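Local coordinates for protein ABC-type amino acid transport system, periplasmic component (Caldanaerobacter subterraneus subsp. tengcongensis MB4, PDB 4YMX) that binds arginine in a cleft between two lobes as the periplasmic substrate-binding component of an amino acid ABC transporter, at residues 46-51 and 194-199; 86-91 and 103-108; 146-151 and 186-191. One frame throughout, in Å; residues are numbered along the deposited sequence. Where two conformers were deposited one is given.

Contact 1. Residues 46-51 and 194-199; sequences DFPPFE and DTVAKA. With ARG (arginine), chain C.
Val196 has chi1 at 177°, which sets CG1 anti to the backbone N and places CG2 over the Phe47 ring. Phe47 itself is rotated off a staggered position, with chi1 at -147°, and this brings its ring between the helix and the bound arginine. CG2 of Val196 sits 3.4 Å from the centroid of the Phe47 ring and only 4° off its normal. This is a CH-pi contact over the middle of one face. Over the centre of the opposite face lies NE of the ligand, so the ring is covered from both sides.

The contact bridges the two lobes of a type II periplasmic binding protein. Segment 46-51 belongs to the first lobe, and helix 194-201 to the second. A classic beta bulge sets two residues, Phe50 and Glu51, opposite the single Phe47. Phe47 O takes both the Phe50 N and the Glu51 N hydrogen bond. A cis peptide precedes Pro49.

The carboxylates beside Phe47 reach the ligand guanidinium. Asp46 OD1 accepts from ligand NH1 at 2.9 Å, and Glu51 OE2 accepts from ligand NH2 at 3.0 Å. The other Asp46 oxygen, OD2, is bonded to the backbone N of Val175 in the second lobe.

Farther along the helix, Ala199 CB meets Pro48 CG at 3.8 Å. Pro48 O is buried here without a hydrogen-bond partner. It has a CA-H...O contact from Val196 CA at 3.3 Å. The Phe50 ring presents its edge to the helix. Its CD2 lies 4.0 Å from Val196 CG2. In one of the two deposited Thr195 conformers OG1 comes near this edge, a doubtful contact. Tyr200 OH bonds to Asp46 O, a further link between the lobes.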
loop_
_atom_site.group_PDB
_atom_site.type_symbol
_atom_site.label_atom_id
_atom_site.label_comp_id
_atom_site.label_asym_id
_atom_site.label_seq_id
_atom_site.Cartn_x
_atom_site.Cartn_y
_atom_site.Cartn_z
ATOM N N ASP A 46 -1.451 -0.837 7.676
ATOM C CA ASP A 46 -2.844 -0.443 7.624
ATOM C C ASP A 46 -3.425 -0.815 6.267
ATOM O O ASP A 46 -4.397 -0.216 5.816
ATOM C CB ASP A 46 -2.934 1.075 7.801
ATOM C CG ASP A 46 -2.141 1.853 6.739
ATOM O OD1 ASP A 46 -1.329 1.257 5.991
ATOM O OD2 ASP A 46 -2.329 3.078 6.662
ATOM N N PHE A 47 -2.826 -1.806 5.615
ATOM C CA PHE A 47 -3.001 -2.005 4.181
ATOM C C PHE A 47 -3.184 -3.483 3.849
ATOM O O PHE A 47 -2.399 -4.057 3.081
ATOM C CB PHE A 47 -1.755 -1.453 3.474
ATOM C CG PHE A 47 -2.002 -0.848 2.104
ATOM C CD1 PHE A 47 -1.347 -1.353 0.988
ATOM C CD2 PHE A 47 -2.848 0.238 1.940
ATOM C CE1 PHE A 47 -1.518 -0.777 -0.271
ATOM C CE2 PHE A 47 -3.030 0.816 0.693
ATOM C CZ PHE A 47 -2.379 0.299 -0.419
ATOM N N PRO A 48 -4.216 -4.122 4.434
ATOM C CA PRO A 48 -4.480 -5.528 4.112
ATOM C C PRO A 48 -4.864 -5.658 2.639
ATOM O O PRO A 48 -5.575 -4.797 2.132
ATOM C CB PRO A 48 -5.689 -5.859 5.000
ATOM C CG PRO A 48 -6.377 -4.521 5.207
ATOM C CD PRO A 48 -5.254 -3.556 5.325
ATOM N N PRO A 49 -4.442 -6.734 1.959
ATOM C CA PRO A 49 -3.695 -7.898 2.442
ATOM C C PRO A 49 -2.176 -7.800 2.294
ATOM O O PRO A 49 -1.498 -8.826 2.431
ATOM C CB PRO A 49 -4.215 -9.016 1.539
ATOM C CG PRO A 49 -4.415 -8.313 0.233
ATOM C CD PRO A 49 -4.967 -6.956 0.597
ATOM N N PHE A 50 -1.651 -6.603 2.042
ATOM C CA PHE A 50 -0.206 -6.424 1.889
ATOM C C PHE A 50 0.518 -6.431 3.215
ATOM O O PHE A 50 1.524 -7.122 3.387
ATOM C CB PHE A 50 0.094 -5.132 1.123
ATOM C CG PHE A 50 -0.412 -5.153 -0.285
ATOM C CD1 PHE A 50 0.387 -5.623 -1.318
ATOM C CD2 PHE A 50 -1.711 -4.749 -0.578
ATOM C CE1 PHE A 50 -0.089 -5.675 -2.622
ATOM C CE2 PHE A 50 -2.191 -4.798 -1.887
ATOM C CZ PHE A 50 -1.378 -5.261 -2.903
ATOM N N GLU A 51 0.027 -5.631 4.158
ATOM C CA GLU A 51 0.557 -5.609 5.510
ATOM C C GLU A 51 -0.521 -5.125 6.452
ATOM O O GLU A 51 -1.177 -4.101 6.204
ATOM C CB GLU A 51 1.790 -4.709 5.631
ATOM C CG GLU A 51 1.605 -3.334 5.021
ATOM C CD GLU A 51 2.091 -3.277 3.608
ATOM O OE1 GLU A 51 2.971 -4.110 3.273
ATOM O OE2 GLU A 51 1.624 -2.415 2.847
ATOM N N ASP A 194 -7.732 -0.915 -4.998
ATOM C CA ASP A 194 -8.828 -1.872 -5.118
ATOM C C ASP A 194 -8.719 -3.041 -4.145
ATOM O O ASP A 194 -9.660 -3.357 -3.424
ATOM C CB ASP A 194 -8.856 -2.407 -6.557
ATOM C CG ASP A 194 -10.026 -3.342 -6.824
ATOM O OD1 ASP A 194 -11.088 -3.179 -6.197
ATOM O OD2 ASP A 194 -9.873 -4.238 -7.686
ATOM N N THR A 195 -7.565 -3.695 -4.117
ATOM C CA THR A 195 -7.429 -4.883 -3.277
ATOM C C THR A 195 -7.554 -4.548 -1.798
ATOM O O THR A 195 -8.071 -5.339 -1.011
ATOM C CB THR A 195 -6.115 -5.621 -3.529
ATOM O OG1 THR A 195 -5.019 -4.727 -3.322
ATOM C CG2 THR A 195 -6.088 -6.169 -4.948
ATOM N N VAL A 196 -7.069 -3.372 -1.422
ATOM C CA VAL A 196 -7.196 -2.929 -0.041
ATOM C C VAL A 196 -8.642 -2.553 0.310
ATOM O O VAL A 196 -9.135 -2.912 1.388
ATOM C CB VAL A 196 -6.217 -1.777 0.247
ATOM C CG1 VAL A 196 -6.400 -1.255 1.657
ATOM C CG2 VAL A 196 -4.781 -2.270 0.072
ATOM N N ALA A 197 -9.317 -1.847 -0.593
ATOM C CA ALA A 197 -10.741 -1.572 -0.407
ATOM C C ALA A 197 -11.533 -2.866 -0.205
ATOM O O ALA A 197 -12.406 -2.939 0.664
ATOM C CB ALA A 197 -11.297 -0.782 -1.582
ATOM N N LYS A 198 -11.240 -3.889 -1.005
ATOM C CA LYS A 198 -11.958 -5.154 -0.861
ATOM C C LYS A 198 -11.750 -5.751 0.530
ATOM O O LYS A 198 -12.683 -6.264 1.149
ATOM C CB LYS A 198 -11.552 -6.148 -1.954
ATOM C CG LYS A 198 -11.952 -5.737 -3.361
ATOM C CD LYS A 198 -11.605 -6.855 -4.334
ATOM C CE LYS A 198 -12.011 -6.519 -5.752
ATOM N NZ LYS A 198 -11.585 -7.598 -6.700
ATOM N N ALA A 199 -10.529 -5.660 1.041
ATOM C CA ALA A 199 -10.243 -6.186 2.367
ATOM C C ALA A 199 -11.038 -5.452 3.447
ATOM O O ALA A 199 -11.665 -6.084 4.304
ATOM C CB ALA A 199 -8.757 -6.110 2.650
HETATM N N ARG C . 0.384 2.449 -3.724
HETATM C CA ARG C . 0.165 3.771 -3.080
HETATM C C ARG C . 1.458 4.564 -3.027
HETATM O O ARG C . 2.526 4.045 -3.347
HETATM C CB ARG C . -0.393 3.588 -1.668
HETATM C CG ARG C . 0.452 2.693 -0.782
HETATM C CD ARG C . 0.011 2.766 0.671
HETATM N NE ARG C . 0.591 1.681 1.449
HETATM C CZ ARG C . 0.380 1.490 2.746
HETATM N NH1 ARG C . -0.397 2.309 3.434
HETATM N NH2 ARG C . 0.958 0.472 3.354
HETATM O OXT ARG C . 1.454 5.739 -2.665
#

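Contact 2. Residues 86-91 and 103-108; sequences MDFKGL and VIAGMT. With ARG (arginine), chain C.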
loop_
_atom_site.group_PDB
_atom_site.type_symbol
_atom_site.label_atom_id
_atom_site.label_comp_id
_atom_site.label_asym_id
_atom_site.label_seq_id
_atom_site.Cartn_x
_atom_site.Cartn_y
_atom_site.Cartn_z
ATOM N N MET A 86 5.110 2.261 10.773
ATOM C CA MET A 86 5.041 3.712 10.856
ATOM C C MET A 86 4.055 4.251 9.821
ATOM O O MET A 86 3.655 3.532 8.894
ATOM C CB MET A 86 6.428 4.325 10.630
ATOM C CG MET A 86 6.951 4.140 9.212
ATOM S SD MET A 86 8.658 4.681 9.018
ATOM C CE MET A 86 9.508 3.360 9.857
ATOM N N ASP A 87 3.674 5.514 9.980
ATOM C CA ASP A 87 2.836 6.184 8.994
ATOM C C ASP A 87 3.477 6.090 7.617
ATOM O O ASP A 87 4.690 6.244 7.492
ATOM C CB ASP A 87 2.640 7.656 9.363
ATOM C CG ASP A 87 1.859 7.848 10.652
ATOM O OD1 ASP A 87 1.073 6.960 11.040
ATOM O OD2 ASP A 87 2.026 8.917 11.272
ATOM N N PHE A 88 2.675 5.800 6.596
ATOM C CA PHE A 88 3.213 5.630 5.243
ATOM C C PHE A 88 4.099 6.800 4.808
ATOM O O PHE A 88 5.172 6.608 4.217
ATOM C CB PHE A 88 2.086 5.425 4.229
ATOM C CG PHE A 88 2.577 5.218 2.816
ATOM C CD1 PHE A 88 2.918 3.951 2.356
ATOM C CD2 PHE A 88 2.710 6.295 1.948
ATOM C CE1 PHE A 88 3.381 3.764 1.053
ATOM C CE2 PHE A 88 3.162 6.115 0.654
ATOM C CZ PHE A 88 3.485 4.841 0.199
ATOM N N LYS A 89 3.664 8.017 5.130
ATOM C CA LYS A 89 4.397 9.223 4.757
ATOM C C LYS A 89 5.834 9.288 5.307
ATOM O O LYS A 89 6.672 10.007 4.754
ATOM C CB LYS A 89 3.621 10.467 5.212
ATOM C CG LYS A 89 3.583 10.632 6.720
ATOM C CD LYS A 89 2.686 11.788 7.132
ATOM C CE LYS A 89 2.839 12.060 8.617
ATOM N NZ LYS A 89 1.943 13.174 9.065
ATOM N N GLY A 90 6.112 8.543 6.375
ATOM C CA GLY A 90 7.439 8.533 6.960
ATOM C C GLY A 90 8.369 7.490 6.373
ATOM O O GLY A 90 9.548 7.454 6.723
ATOM N N LEU A 91 7.870 6.645 5.477
ATOM C CA LEU A 91 8.677 5.518 5.000
ATOM C C LEU A 91 9.893 5.929 4.175
ATOM O O LEU A 91 11.010 5.491 4.456
ATOM C CB LEU A 91 7.819 4.509 4.223
ATOM C CG LEU A 91 6.838 3.745 5.104
ATOM C CD1 LEU A 91 5.816 3.061 4.220
ATOM C CD2 LEU A 91 7.555 2.713 5.969
ATOM N N VAL A 103 11.917 -0.748 2.316
ATOM C CA VAL A 103 10.504 -0.502 2.544
ATOM C C VAL A 103 9.703 -1.409 1.625
ATOM O O VAL A 103 9.942 -1.463 0.416
ATOM C CB VAL A 103 10.126 0.970 2.279
ATOM C CG1 VAL A 103 8.610 1.135 2.179
ATOM C CG2 VAL A 103 10.713 1.881 3.355
ATOM N N ILE A 104 8.767 -2.149 2.210
ATOM C CA ILE A 104 7.795 -2.901 1.434
ATOM C C ILE A 104 6.440 -2.508 2.002
ATOM O O ILE A 104 6.139 -2.803 3.154
ATOM C CB ILE A 104 8.009 -4.422 1.523
ATOM C CG1 ILE A 104 9.504 -4.765 1.452
ATOM C CG2 ILE A 104 7.265 -5.101 0.390
ATOM C CD1 ILE A 104 9.787 -6.266 1.301
ATOM N N ALA A 105 5.645 -1.798 1.209
ATOM C CA ALA A 105 4.396 -1.229 1.707
ATOM C C ALA A 105 3.417 -0.932 0.578
ATOM O O ALA A 105 2.818 0.149 0.520
ATOM C CB ALA A 105 4.685 0.052 2.503
ATOM N N GLY A 106 3.273 -1.878 -0.344
ATOM C CA GLY A 106 2.453 -1.665 -1.523
ATOM C C GLY A 106 2.824 -0.366 -2.219
ATOM O O GLY A 106 1.959 0.388 -2.687
ATOM N N MET A 107 4.126 -0.090 -2.274
ATOM C CA MET A 107 4.612 1.224 -2.661
ATOM C C MET A 107 4.908 1.320 -4.149
ATOM O O MET A 107 5.665 0.520 -4.707
ATOM C CB MET A 107 5.853 1.589 -1.852
ATOM C CG MET A 107 6.411 2.945 -2.249
ATOM S SD MET A 107 7.829 3.486 -1.283
ATOM C CE MET A 107 7.025 3.938 0.258
ATOM N N THR A 108 4.316 2.322 -4.786
ATOM C CA THR A 108 4.452 2.491 -6.227
ATOM C C THR A 108 5.779 3.160 -6.586
ATOM O O THR A 108 6.139 4.176 -6.002
ATOM C CB THR A 108 3.280 3.302 -6.782
ATOM O OG1 THR A 108 2.056 2.619 -6.481
ATOM C CG2 THR A 108 3.400 3.473 -8.295
HETATM N N ARG C . 0.384 2.449 -3.724
HETATM C CA ARG C . 0.165 3.771 -3.080
HETATM C C ARG C . 1.458 4.564 -3.027
HETATM O O ARG C . 2.526 4.045 -3.347
HETATM C CB ARG C . -0.393 3.588 -1.668
HETATM C CG ARG C . 0.452 2.693 -0.782
HETATM C CD ARG C . 0.011 2.766 0.671
HETATM N NE ARG C . 0.591 1.681 1.449
HETATM C CZ ARG C . 0.380 1.490 2.746
HETATM N NH1 ARG C . -0.397 2.309 3.434
HETATM N NH2 ARG C . 0.958 0.472 3.354
HETATM O OXT ARG C . 1.454 5.739 -2.665
#
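Phe88 and Leu91 meet Ala105 and Met107 where two loops reach the ligand cleft of the first lobe. The setting is a beta-alpha-beta crossover. Strand 80-85 leads through segment 86-91 into helix 91-96 and then strand 102-103. The two strands run parallel, with 38-43 between them.

The tight part is apolar and buried. Leu91 CD1 presses on Ala105 CB at 3.6 Å, and the same methyl touches Val103 CG1 more loosely, at 4.0 Å. Met107 runs extended as far as SD and then bends at chi3 (-74°). The bend brings CE to Phe88 CZ at 3.7 Å, and the methyl approaches the ring obliquely. Phe88 has CG anti to its backbone N (chi1 -179°), which points the ring into the cleft. Its edge comes up to Ala105 O, close to the ring plane, and one face lies against ligand CD.

The outer side is looser. Lys89 is exposed, its CB directed away from the other loop, and its NZ bonds to Asn173 OD1 instead. Across the segments no hydrogen bond forms; van der Waals packing and the shared ligand bring the loops together.

Several polar groups of 105-108 bind the ligand. Ala105 O accepts from ligand NE at 2.9 Å and weakly from NH2. The ligand amino N donates to Gly106 O at 2.8 Å and to Thr108 OG1 at 3.2 Å. Thr108 N points almost straight at ligand O, 2.9 Å away, with an angle of 172° at the hydrogen.

Contact 3. Residues 146-151 and 186-191; sequences VKTIAV and RCDAIV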
loop_
_atom_site.group_PDB
_atom_site.type_symbol
_atom_site.label_atom_id
_atom_site.label_comp_id
_atom_site.label_asym_id
_atom_site.label_seq_id
_atom_site.Cartn_x
_atom_site.Cartn_y
_atom_site.Cartn_z
ATOM N N VAL A 146 -16.061 19.081 -5.944
ATOM C CA VAL A 146 -16.455 19.809 -4.729
ATOM C C VAL A 146 -16.694 18.913 -3.498
ATOM O O VAL A 146 -17.182 19.380 -2.465
ATOM C CB VAL A 146 -17.699 20.741 -4.961
ATOM C CG1 VAL A 146 -17.696 21.899 -3.961
ATOM C CG2 VAL A 146 -17.722 21.305 -6.382
ATOM N N LYS A 147 -16.352 17.634 -3.608
ATOM C CA LYS A 147 -16.590 16.695 -2.516
ATOM C C LYS A 147 -15.406 16.598 -1.555
ATOM O O LYS A 147 -14.276 16.965 -1.892
ATOM C CB LYS A 147 -16.917 15.304 -3.069
ATOM C CG LYS A 147 -18.178 15.249 -3.921
ATOM C CD LYS A 147 -19.434 15.326 -3.055
ATOM C CE LYS A 147 -20.692 15.171 -3.898
ATOM N NZ LYS A 147 -21.919 15.090 -3.049
ATOM N N THR A 148 -15.680 16.100 -0.352
ATOM C CA THR A 148 -14.645 15.859 0.646
ATOM C C THR A 148 -14.151 14.434 0.450
ATOM O O THR A 148 -14.915 13.475 0.574
ATOM C CB THR A 148 -15.181 16.075 2.067
ATOM O OG1 THR A 148 -15.620 17.436 2.195
ATOM C CG2 THR A 148 -14.098 15.802 3.123
ATOM N N ILE A 149 -12.876 14.308 0.104
ATOM C CA ILE A 149 -12.304 13.016 -0.266
ATOM C C ILE A 149 -11.174 12.654 0.688
ATOM O O ILE A 149 -10.191 13.394 0.805
ATOM C CB ILE A 149 -11.764 13.059 -1.703
ATOM C CG1 ILE A 149 -12.847 13.575 -2.658
ATOM C CG2 ILE A 149 -11.240 11.678 -2.117
ATOM C CD1 ILE A 149 -14.057 12.689 -2.765
ATOM N N ALA A 150 -11.314 11.520 1.382
ATOM C CA ALA A 150 -10.278 11.064 2.307
ATOM C C ALA A 150 -9.192 10.318 1.547
ATOM O O ALA A 150 -9.483 9.463 0.700
ATOM C CB ALA A 150 -10.862 10.187 3.398
ATOM N N VAL A 151 -7.936 10.665 1.837
ATOM C CA VAL A 151 -6.773 10.042 1.213
ATOM C C VAL A 151 -5.635 9.920 2.209
ATOM O O VAL A 151 -5.573 10.668 3.194
ATOM C CB VAL A 151 -6.249 10.851 0.002
ATOM C CG1 VAL A 151 -7.272 10.849 -1.131
ATOM C CG2 VAL A 151 -5.889 12.272 0.407
ATOM N N ARG A 186 -17.766 11.753 7.688
ATOM C CA ARG A 186 -16.809 12.861 7.733
ATOM C C ARG A 186 -16.116 13.105 6.394
ATOM O O ARG A 186 -15.307 14.033 6.267
ATOM C CB ARG A 186 -15.764 12.641 8.829
ATOM C CG ARG A 186 -16.373 12.472 10.209
ATOM C CD ARG A 186 -15.306 12.514 11.304
ATOM N NE ARG A 186 -14.432 11.343 11.257
ATOM C CZ ARG A 186 -14.578 10.267 12.020
ATOM N NH1 ARG A 186 -15.572 10.200 12.899
ATOM N NH2 ARG A 186 -13.732 9.251 11.899
ATOM N N CYS A 187 -16.412 12.252 5.416
ATOM C CA CYS A 187 -16.015 12.493 4.037
ATOM C C CYS A 187 -17.072 11.881 3.135
ATOM O O CYS A 187 -17.942 11.134 3.605
ATOM C CB CYS A 187 -14.634 11.898 3.739
ATOM S SG CYS A 187 -14.527 10.096 3.909
ATOM N N ASP A 188 -16.986 12.199 1.849
ATOM C CA ASP A 188 -17.953 11.729 0.874
ATOM C C ASP A 188 -17.436 10.497 0.159
ATOM O O ASP A 188 -18.217 9.699 -0.364
ATOM C CB ASP A 188 -18.225 12.828 -0.161
ATOM C CG ASP A 188 -18.829 14.071 0.454
ATOM O OD1 ASP A 188 -19.905 13.963 1.074
ATOM O OD2 ASP A 188 -18.229 15.152 0.323
ATOM N N ALA A 189 -16.116 10.336 0.132
ATOM C CA ALA A 189 -15.520 9.217 -0.583
ATOM C C ALA A 189 -14.089 9.017 -0.122
ATOM O O ALA A 189 -13.497 9.909 0.486
ATOM C CB ALA A 189 -15.547 9.477 -2.088
ATOM N N ILE A 190 -13.558 7.830 -0.392
ATOM C CA ILE A 190 -12.153 7.518 -0.166
ATOM C C ILE A 190 -11.520 7.154 -1.509
ATOM O O ILE A 190 -12.159 6.511 -2.335
ATOM C CB ILE A 190 -12.009 6.287 0.746
ATOM C CG1 ILE A 190 -12.714 6.497 2.085
ATOM C CG2 ILE A 190 -10.540 5.924 0.957
ATOM C CD1 ILE A 190 -12.836 5.202 2.895
ATOM N N VAL A 191 -10.267 7.540 -1.731
ATOM C CA VAL A 191 -9.510 6.987 -2.853
ATOM C C VAL A 191 -8.426 6.077 -2.303
ATOM O O VAL A 191 -7.634 6.491 -1.455
ATOM C CB VAL A 191 -8.865 8.084 -3.733
ATOM C CG1 VAL A 191 -8.017 7.456 -4.834
ATOM C CG2 VAL A 191 -9.944 8.974 -4.342
HETATM O O HOH W 1 -21.717 12.659 -1.019
HETATM O O HOH W 2 -18.442 17.485 1.511
#
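Ala150 and Ala189 are joined by backbone bonding of a parallel strand pair. Ala150 N donates to Ala189 O at 2.9 Å. One step on, Val191 N donates to Ala150 O at 3.2 Å. Just before strand 189-191 begins, Asp188 N bonds to Thr148 O at 2.7 Å. That oxygen also takes a weak bond from Ala189 N.

A side-chain bond extends this pattern. Asp188 OD2 accepts from Thr148 N at 2.8 Å through its anti lone pair, and the bond is nearly straight (168°). A water donates to OD2 and is also bonded to Thr148 OG1. In one of the two deposited Lys147 conformers a second water lies between NZ and Asp188 OD1, so this bridge is doubtful.

Apolar contacts divide between the faces of the sheet. On one face Ile149 CD1 touches Ala189 CB at 3.6 Å, and Ile149 CG2 touches Val191 CG2 at 3.7 Å. Helix 156-161 packs on Ile149. On the other face Ala150 CB meets Cys187 SG at 3.7 Å, beside Ile190, and helix 175-183 packs on Cys187 and Ile190.

The axes of 148-151 and 189-191 cross at -38°. Strands 148-152 and 189-193 are adjacent inner strands of a mixed five-stranded sheet, with the strand order characteristic of a type II periplasmic binding protein lobe.

Contacts 1 and 2 share the arginine pocket, with centres 14 Å apart. They touch directly: Glu51 OE2 lies 3.2 Å from Ala105 CA. Phe47 from contact 1 and Phe88 from contact 2 flank the ligand side chain on opposite sides. Contact 2 stays within the first lobe, whereas contact 1 spans both, consistent with a closed, ligand-bound form. Contact 3 lies in the second lobe, its centre 18 Å from that of contact 1. Strand 189-193 runs straight into helix 194-201, so the two adjoin in the chain. Contacts 2 and 3 do not touch; their nearest atoms are about 9 Å apart. The Val191 side chain is also about 9 Å from the ligand.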